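Local coordinates for monoacylglycerol lipase (PDB 6QE2), which probably hydrolyses monoacylglycerols to free fatty acid and glycerol, as an archaeal lipase of the alpha/beta-hydrolase fold, at residues A184-V195 / R213-K223. Residues are numbered along the deposited sequence; the frame is centred on the assembly and turned at random.
Sequences AHKEAERIKAPV and RLFEELKVKDK
Glu217, the last residue of helix 209-217, reaches across to His185 near the end of helix 171-186. Its CB lies against the methyl of Ala188, with 3.6 Å between the two CB atoms. CG stands beside the backbone N (chi1 -77°) and the chain runs on extended, which carries the carboxylate past Ala188 to the imidazole. There OE2 accepts a hydrogen bond from His185 ND1 at 2.8 Å, through its syn lone pair and in the plane of the ring, while the carboxylate is turned 75° from that plane. OE1 stays farther off, 3.6 Å from His185 ND1. NE2 of the same ring is bonded to Leu114 O, so both ring nitrogens are held and the imidazole's rotation is fixed.

Deeper in, Leu218 fills the middle: its CD2 touches Ile191 CD1 at 3.7 Å, and CD1 meets Val195 CG1 tip to tip at 3.9 Å. Water 1 ties the two segments together here, donating to Ala188 O and Ile191 O and accepting from Lys219 N. Farther along, Val220 CG2 rests on Lys192 O at 3.5 Å, and Val195 N bonds to Asp222 O at 3.0 Å.

That last bond opens the parallel pairing of strands 195-200 and 223-228, the latter an outermost strand of the alpha/beta-hydrolase sheet. The contact thus joins the ends of helices 171-186 and 209-217, with helix 88-99 against Leu214 and Ile191 and helix 242-256 against Pro194.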
ATOM      1  N   ALA A 184      -4.889 -10.128   7.885  1.00 27.29           N
ATOM      2  CA  ALA A 184      -4.271 -10.408   6.584  1.00 26.17           C
ATOM      3  C   ALA A 184      -3.628 -11.778   6.607  1.00 26.01           C
ATOM      4  O   ALA A 184      -3.678 -12.521   5.622  1.00 24.74           O
ATOM      5  CB  ALA A 184      -3.226  -9.346   6.218  1.00 28.00           C
ATOM      6  N   HIS A 185      -3.050 -12.151   7.750  1.00 23.18           N
ATOM      7  CA  HIS A 185      -2.462 -13.475   7.865  1.00 28.18           C
ATOM      8  C   HIS A 185      -3.531 -14.543   8.056  1.00 28.85           C
ATOM      9  O   HIS A 185      -3.462 -15.609   7.435  1.00 29.69           O
ATOM     10  CB  HIS A 185      -1.462 -13.487   9.014  1.00 24.55           C
ATOM     11  CG  HIS A 185      -0.258 -12.634   8.768  1.00 26.39           C
ATOM     12  ND1 HIS A 185       0.770 -13.024   7.938  1.00 23.14           N
ATOM     13  CD2 HIS A 185       0.082 -11.412   9.240  1.00 26.45           C
ATOM     14  CE1 HIS A 185       1.696 -12.081   7.913  1.00 25.09           C
ATOM     15  NE2 HIS A 185       1.301 -11.092   8.696  1.00 27.59           N
ATOM     16  N   LYS A 186      -4.540 -14.265   8.888  1.00 27.82           N
ATOM     17  CA  LYS A 186      -5.548 -15.276   9.199  1.00 32.57           C
ATOM     18  C   LYS A 186      -6.343 -15.680   7.963  1.00 35.70           C
ATOM     19  O   LYS A 186      -6.718 -16.851   7.817  1.00 32.40           O
ATOM     20  CB  LYS A 186      -6.489 -14.766  10.290  1.00 31.70           C
ATOM     21  CG  LYS A 186      -5.857 -14.722  11.665  1.00 47.05           C
ATOM     22  CD  LYS A 186      -6.835 -14.212  12.708  1.00 53.50           C
ATOM     23  CE  LYS A 186      -6.199 -14.193  14.085  1.00 47.26           C
ATOM     24  NZ  LYS A 186      -7.114 -13.621  15.114  1.00 59.66           N
ATOM     25  N   GLU A 187      -6.609 -14.732   7.062  1.00 29.17           N
ATOM     26  CA  GLU A 187      -7.449 -14.967   5.896  1.00 27.39           C
ATOM     27  C   GLU A 187      -6.645 -15.156   4.611  1.00 30.27           C
ATOM     28  O   GLU A 187      -7.207 -15.022   3.517  1.00 26.48           O
ATOM     29  CB  GLU A 187      -8.449 -13.821   5.738  1.00 29.93           C
ATOM     30  CG  GLU A 187      -9.305 -13.598   6.974  1.00 29.61           C
ATOM     31  CD  GLU A 187     -10.413 -12.583   6.763  1.00 35.19           C
ATOM     32  OE1 GLU A 187     -10.597 -12.110   5.620  1.00 36.41           O
ATOM     33  OE2 GLU A 187     -11.103 -12.254   7.751  1.00 44.56           O
ATOM     34  N   ALA A 188      -5.355 -15.489   4.726  1.00 29.65           N
ATOM     35  CA  ALA A 188      -4.487 -15.585   3.554  1.00 32.90           C
ATOM     36  C   ALA A 188      -5.028 -16.575   2.526  1.00 31.74           C
ATOM     37  O   ALA A 188      -4.896 -16.356   1.314  1.00 28.90           O
ATOM     38  CB  ALA A 188      -3.077 -15.986   3.986  1.00 28.86           C
ATOM     39  N   GLU A 189      -5.652 -17.661   2.987  1.00 31.65           N
ATOM     40  CA  GLU A 189      -6.170 -18.681   2.081  1.00 35.72           C
ATOM     41  C   GLU A 189      -7.363 -18.209   1.257  1.00 36.71           C
ATOM     42  O   GLU A 189      -7.755 -18.908   0.317  1.00 36.98           O
ATOM     43  CB  GLU A 189      -6.542 -19.940   2.866  1.00 39.72           C
ATOM     44  CG  GLU A 189      -5.361 -20.561   3.588  1.00 50.81           C
ATOM     45  CD  GLU A 189      -5.585 -22.016   3.957  1.00 60.01           C
ATOM     46  OE1 GLU A 189      -6.731 -22.497   3.844  1.00 59.21           O
ATOM     47  OE2 GLU A 189      -4.605 -22.681   4.356  1.00 61.15           O
ATOM     48  N   ARG A 190      -7.957 -17.062   1.584  1.00 27.57           N
ATOM     49  CA  ARG A 190      -9.088 -16.558   0.815  1.00 29.66           C
ATOM     50  C   ARG A 190      -8.672 -15.959  -0.524  1.00 33.19           C
ATOM     51  O   ARG A 190      -9.521 -15.808  -1.408  1.00 32.57           O
ATOM     52  CB  ARG A 190      -9.853 -15.503   1.621  1.00 29.30           C
ATOM     53  CG  ARG A 190     -10.424 -16.022   2.924  1.00 34.54           C
ATOM     54  CD  ARG A 190     -11.298 -14.980   3.616  1.00 29.78           C
ATOM     55  NE  ARG A 190     -12.511 -14.669   2.869  1.00 36.53           N
ATOM     56  CZ  ARG A 190     -13.285 -13.614   3.113  1.00 35.12           C
ATOM     57  NH1 ARG A 190     -12.966 -12.768   4.083  1.00 36.13           N
ATOM     58  NH2 ARG A 190     -14.378 -13.403   2.388  1.00 42.07           N
ATOM     59  N   ILE A 191      -7.391 -15.621  -0.685  1.00 30.75           N
ATOM     60  CA  ILE A 191      -6.947 -15.014  -1.926  1.00 28.11           C
ATOM     61  C   ILE A 191      -6.982 -16.057  -3.039  1.00 32.24           C
ATOM     62  O   ILE A 191      -6.440 -17.163  -2.890  1.00 30.55           O
ATOM     63  CB  ILE A 191      -5.542 -14.421  -1.783  1.00 26.87           C
ATOM     64  CG1 ILE A 191      -5.590 -13.239  -0.784  1.00 27.25           C
ATOM     65  CG2 ILE A 191      -5.053 -13.965  -3.192  1.00 26.65           C
ATOM     66  CD1 ILE A 191      -4.343 -12.443  -0.688  1.00 23.22           C
ATOM     67  N   LYS A 192      -7.598 -15.679  -4.172  1.00 30.71           N
ATOM     68  CA  LYS A 192      -7.671 -16.507  -5.384  1.00 32.97           C
ATOM     69  C   LYS A 192      -6.926 -15.928  -6.569  1.00 34.72           C
ATOM     70  O   LYS A 192      -6.562 -16.688  -7.483  1.00 33.32           O
ATOM     71  CB  LYS A 192      -9.139 -16.710  -5.787  1.00 37.62           C
ATOM     72  CG  LYS A 192      -9.973 -17.416  -4.710  1.00 36.34           C
ATOM     73  CD  LYS A 192      -9.415 -18.869  -4.467  1.00 44.82           C
ATOM     74  CE  LYS A 192     -10.441 -19.828  -3.831  1.00 56.59           C
ATOM     75  NZ  LYS A 192     -10.597 -19.680  -2.347  1.00 49.55           N
ATOM     76  N   ALA A 193      -6.673 -14.618  -6.583  1.00 29.14           N
ATOM     77  CA  ALA A 193      -5.989 -13.959  -7.691  1.00 26.10           C
ATOM     78  C   ALA A 193      -4.463 -14.089  -7.533  1.00 27.56           C
ATOM     79  O   ALA A 193      -3.968 -14.264  -6.420  1.00 27.56           O
ATOM     80  CB  ALA A 193      -6.388 -12.479  -7.739  1.00 29.30           C
ATOM     81  N   PRO A 194      -3.700 -13.939  -8.605  1.00 24.38           N
ATOM     82  CA  PRO A 194      -2.237 -13.988  -8.489  1.00 24.15           C
ATOM     83  C   PRO A 194      -1.689 -12.865  -7.619  1.00 33.02           C
ATOM     84  O   PRO A 194      -2.237 -11.763  -7.572  1.00 26.41           O
ATOM     85  CB  PRO A 194      -1.761 -13.849  -9.942  1.00 31.76           C
ATOM     86  CG  PRO A 194      -2.902 -14.354 -10.751  1.00 33.95           C
ATOM     87  CD  PRO A 194      -4.136 -13.913 -10.014  1.00 28.37           C
ATOM     88  N   VAL A 195      -0.578 -13.155  -6.940  1.00 26.27           N
ATOM     89  CA  VAL A 195       0.005 -12.267  -5.938  1.00 24.75           C
ATOM     90  C   VAL A 195       1.476 -12.028  -6.253  1.00 22.26           C
ATOM     91  O   VAL A 195       2.212 -12.968  -6.575  1.00 27.39           O
ATOM     92  CB  VAL A 195      -0.138 -12.850  -4.513  1.00 24.40           C
ATOM     93  CG1 VAL A 195       0.650 -12.006  -3.498  1.00 24.98           C
ATOM     94  CG2 VAL A 195      -1.594 -12.973  -4.121  1.00 25.76           C
ATOM     95  N   ARG A 213       6.063 -14.628   5.721  1.00 24.72           N
ATOM     96  CA  ARG A 213       5.053 -15.473   6.341  1.00 29.19           C
ATOM     97  C   ARG A 213       3.795 -15.541   5.494  1.00 29.45           C
ATOM     98  O   ARG A 213       3.216 -16.584   5.319  1.00 25.98           O
ATOM     99  CB  ARG A 213       4.675 -14.994   7.733  1.00 25.00           C
ATOM    100  CG  ARG A 213       5.784 -15.016   8.752  1.00 27.76           C
ATOM    101  CD  ARG A 213       6.304 -16.411   9.031  1.00 34.60           C
ATOM    102  NE  ARG A 213       7.512 -16.659   8.268  1.00 39.53           N
ATOM    103  CZ  ARG A 213       7.648 -17.642   7.395  1.00 43.23           C
ATOM    104  NH1 ARG A 213       8.783 -17.774   6.726  1.00 38.23           N
ATOM    105  NH2 ARG A 213       6.658 -18.496   7.207  1.00 39.42           N
ATOM    106  N   LEU A 214       3.393 -14.406   4.943  1.00 26.90           N
ATOM    107  CA  LEU A 214       2.201 -14.351   4.118  1.00 26.10           C
ATOM    108  C   LEU A 214       2.350 -15.222   2.879  1.00 21.38           C
ATOM    109  O   LEU A 214       1.433 -15.918   2.501  1.00 29.24           O
ATOM    110  CB  LEU A 214       1.866 -12.925   3.698  1.00 23.32           C
ATOM    111  CG  LEU A 214       0.590 -12.841   2.863  1.00 27.59           C
ATOM    112  CD1 LEU A 214      -0.618 -13.173   3.707  1.00 28.78           C
ATOM    113  CD2 LEU A 214       0.431 -11.479   2.232  1.00 23.48           C
ATOM    114  N   PHE A 215       3.533 -15.217   2.285  1.00 23.55           N
ATOM    115  CA  PHE A 215       3.778 -15.992   1.093  1.00 28.57           C
ATOM    116  C   PHE A 215       3.535 -17.472   1.374  1.00 26.50           C
ATOM    117  O   PHE A 215       2.888 -18.151   0.604  1.00 29.94           O
ATOM    118  CB  PHE A 215       5.217 -15.769   0.654  1.00 25.36           C
ATOM    119  CG  PHE A 215       5.600 -16.521  -0.577  1.00 28.61           C
ATOM    120  CD1 PHE A 215       5.312 -16.014  -1.819  1.00 30.13           C
ATOM    121  CD2 PHE A 215       6.257 -17.727  -0.489  1.00 34.50           C
ATOM    122  CE1 PHE A 215       5.669 -16.695  -2.952  1.00 30.15           C
ATOM    123  CE2 PHE A 215       6.618 -18.415  -1.622  1.00 34.50           C
ATOM    124  CZ  PHE A 215       6.321 -17.896  -2.855  1.00 27.39           C
ATOM    125  N   GLU A 216       4.042 -17.956   2.494  1.00 26.97           N
ATOM    126  CA  GLU A 216       3.843 -19.339   2.903  1.00 27.30           C
ATOM    127  C   GLU A 216       2.394 -19.634   3.295  1.00 32.04           C
ATOM    128  O   GLU A 216       1.930 -20.746   3.174  1.00 33.87           O
ATOM    129  CB  GLU A 216       4.864 -19.725   3.970  1.00 26.50           C
ATOM    130  CG  GLU A 216       6.234 -19.219   3.572  1.00 32.40           C
ATOM    131  CD  GLU A 216       7.393 -19.903   4.249  1.00 50.62           C
ATOM    132  OE1 GLU A 216       7.285 -20.245   5.435  1.00 49.72           O
ATOM    133  OE2 GLU A 216       8.425 -20.074   3.585  1.00 47.23           O
ATOM    134  N   GLU A 217       1.690 -18.617   3.771  1.00 29.97           N
ATOM    135  CA  GLU A 217       0.310 -18.770   4.203  1.00 28.35           C
ATOM    136  C   GLU A 217      -0.656 -18.796   3.029  1.00 31.67           C
ATOM    137  O   GLU A 217      -1.726 -19.359   3.119  1.00 32.01           O
ATOM    138  CB  GLU A 217      -0.075 -17.649   5.164  1.00 30.78           C
ATOM    139  CG  GLU A 217       0.464 -17.839   6.565  1.00 31.29           C
ATOM    140  CD  GLU A 217       0.586 -16.542   7.332  1.00 41.92           C
ATOM    141  OE1 GLU A 217       0.871 -16.585   8.534  1.00 35.93           O
ATOM    142  OE2 GLU A 217       0.402 -15.483   6.728  1.00 34.29           O
ATOM    143  N   LEU A 218      -0.275 -18.177   1.925  1.00 28.26           N
ATOM    144  CA  LEU A 218      -1.135 -18.150   0.762  1.00 32.55           C
ATOM    145  C   LEU A 218      -1.315 -19.540   0.179  1.00 36.43           C
ATOM    146  O   LEU A 218      -0.407 -20.351   0.222  1.00 34.39           O
ATOM    147  CB  LEU A 218      -0.549 -17.250  -0.312  1.00 25.87           C
ATOM    148  CG  LEU A 218      -0.461 -15.753  -0.064  1.00 28.60           C
ATOM    149  CD1 LEU A 218       0.448 -15.142  -1.107  1.00 24.10           C
ATOM    150  CD2 LEU A 218      -1.834 -15.112  -0.108  1.00 24.12           C
ATOM    151  N   LYS A 219      -2.495 -19.797  -0.372  1.00 35.02           N
ATOM    152  CA  LYS A 219      -2.792 -21.077  -0.995  1.00 36.03           C
ATOM    153  C   LYS A 219      -2.852 -20.957  -2.507  1.00 42.61           C
ATOM    154  O   LYS A 219      -2.783 -21.953  -3.207  1.00 39.05           O
ATOM    155  CB  LYS A 219      -4.086 -21.663  -0.457  1.00 40.76           C
ATOM    156  CG  LYS A 219      -3.938 -22.271   0.923  1.00 50.58           C
ATOM    157  CD  LYS A 219      -2.822 -23.300   0.968  1.00 50.12           C
ATOM    158  CE  LYS A 219      -2.138 -23.319   2.323  1.00 51.94           C
ATOM    159  NZ  LYS A 219      -0.839 -22.592   2.278  1.00 49.81           N
ATOM    160  N   VAL A 220      -3.004 -19.736  -3.006  1.00 33.28           N
ATOM    161  CA  VAL A 220      -3.011 -19.514  -4.444  1.00 33.51           C
ATOM    162  C   VAL A 220      -1.668 -19.950  -5.010  1.00 36.04           C
ATOM    163  O   VAL A 220      -0.610 -19.729  -4.403  1.00 34.66           O
ATOM    164  CB  VAL A 220      -3.320 -18.038  -4.755  1.00 33.27           C
ATOM    165  CG1 VAL A 220      -2.237 -17.119  -4.191  1.00 30.09           C
ATOM    166  CG2 VAL A 220      -3.492 -17.819  -6.251  1.00 32.60           C
ATOM    167  N   LYS A 221      -1.703 -20.612  -6.167  1.00 35.99           N
ATOM    168  CA  LYS A 221      -0.477 -21.175  -6.718  1.00 35.49           C
ATOM    169  C   LYS A 221       0.391 -20.111  -7.375  1.00 30.55           C
ATOM    170  O   LYS A 221       1.618 -20.139  -7.233  1.00 32.52           O
ATOM    171  CB  LYS A 221      -0.814 -22.304  -7.690  1.00 41.92           C
ATOM    172  CG  LYS A 221      -1.512 -23.461  -6.997  1.00 57.30           C
ATOM    173  CD  LYS A 221      -1.952 -24.543  -7.958  1.00 69.73           C
ATOM    174  CE  LYS A 221      -2.527 -25.721  -7.190  1.00 71.48           C
ATOM    175  NZ  LYS A 221      -3.408 -25.265  -6.076  1.00 71.55           N
ATOM    176  N   ASP A 222      -0.224 -19.167  -8.093  1.00 29.57           N
ATOM    177  CA  ASP A 222       0.517 -18.108  -8.780  1.00 29.72           C
ATOM    178  C   ASP A 222       0.840 -17.015  -7.763  1.00 32.80           C
ATOM    179  O   ASP A 222       0.197 -15.965  -7.692  1.00 30.74           O
ATOM    180  CB  ASP A 222      -0.281 -17.570  -9.963  1.00 34.07           C
ATOM    181  CG  ASP A 222       0.538 -16.654 -10.861  1.00 38.53           C
ATOM    182  OD1 ASP A 222       1.685 -16.309 -10.503  1.00 36.39           O
ATOM    183  OD2 ASP A 222       0.030 -16.280 -11.940  1.00 38.84           O
ATOM    184  N   LYS A 223       1.842 -17.295  -6.930  1.00 29.27           N
ATOM    185  CA  LYS A 223       2.337 -16.343  -5.946  1.00 26.96           C
ATOM    186  C   LYS A 223       3.841 -16.173  -6.111  1.00 31.45           C
ATOM    187  O   LYS A 223       4.558 -17.131  -6.427  1.00 29.72           O
ATOM    188  CB  LYS A 223       2.003 -16.796  -4.521  1.00 28.14           C
ATOM    189  CG  LYS A 223       2.542 -18.175  -4.181  1.00 31.94           C
ATOM    190  CD  LYS A 223       2.165 -18.588  -2.769  1.00 31.75           C
ATOM    191  CE  LYS A 223       2.910 -19.845  -2.363  1.00 33.46           C
ATOM    192  NZ  LYS A 223       2.531 -20.304  -0.998  1.00 32.91           N
TER
HETATM  193  O   HOH W   1      -4.478 -17.758  -1.020  1.00 30.64           O
HETATM  194  O   HOH W   2      -2.708 -20.654   5.615  1.00 42.85           O
HETATM  195  O   HOH W   3       2.788 -14.332  -8.887  1.00 26.88           O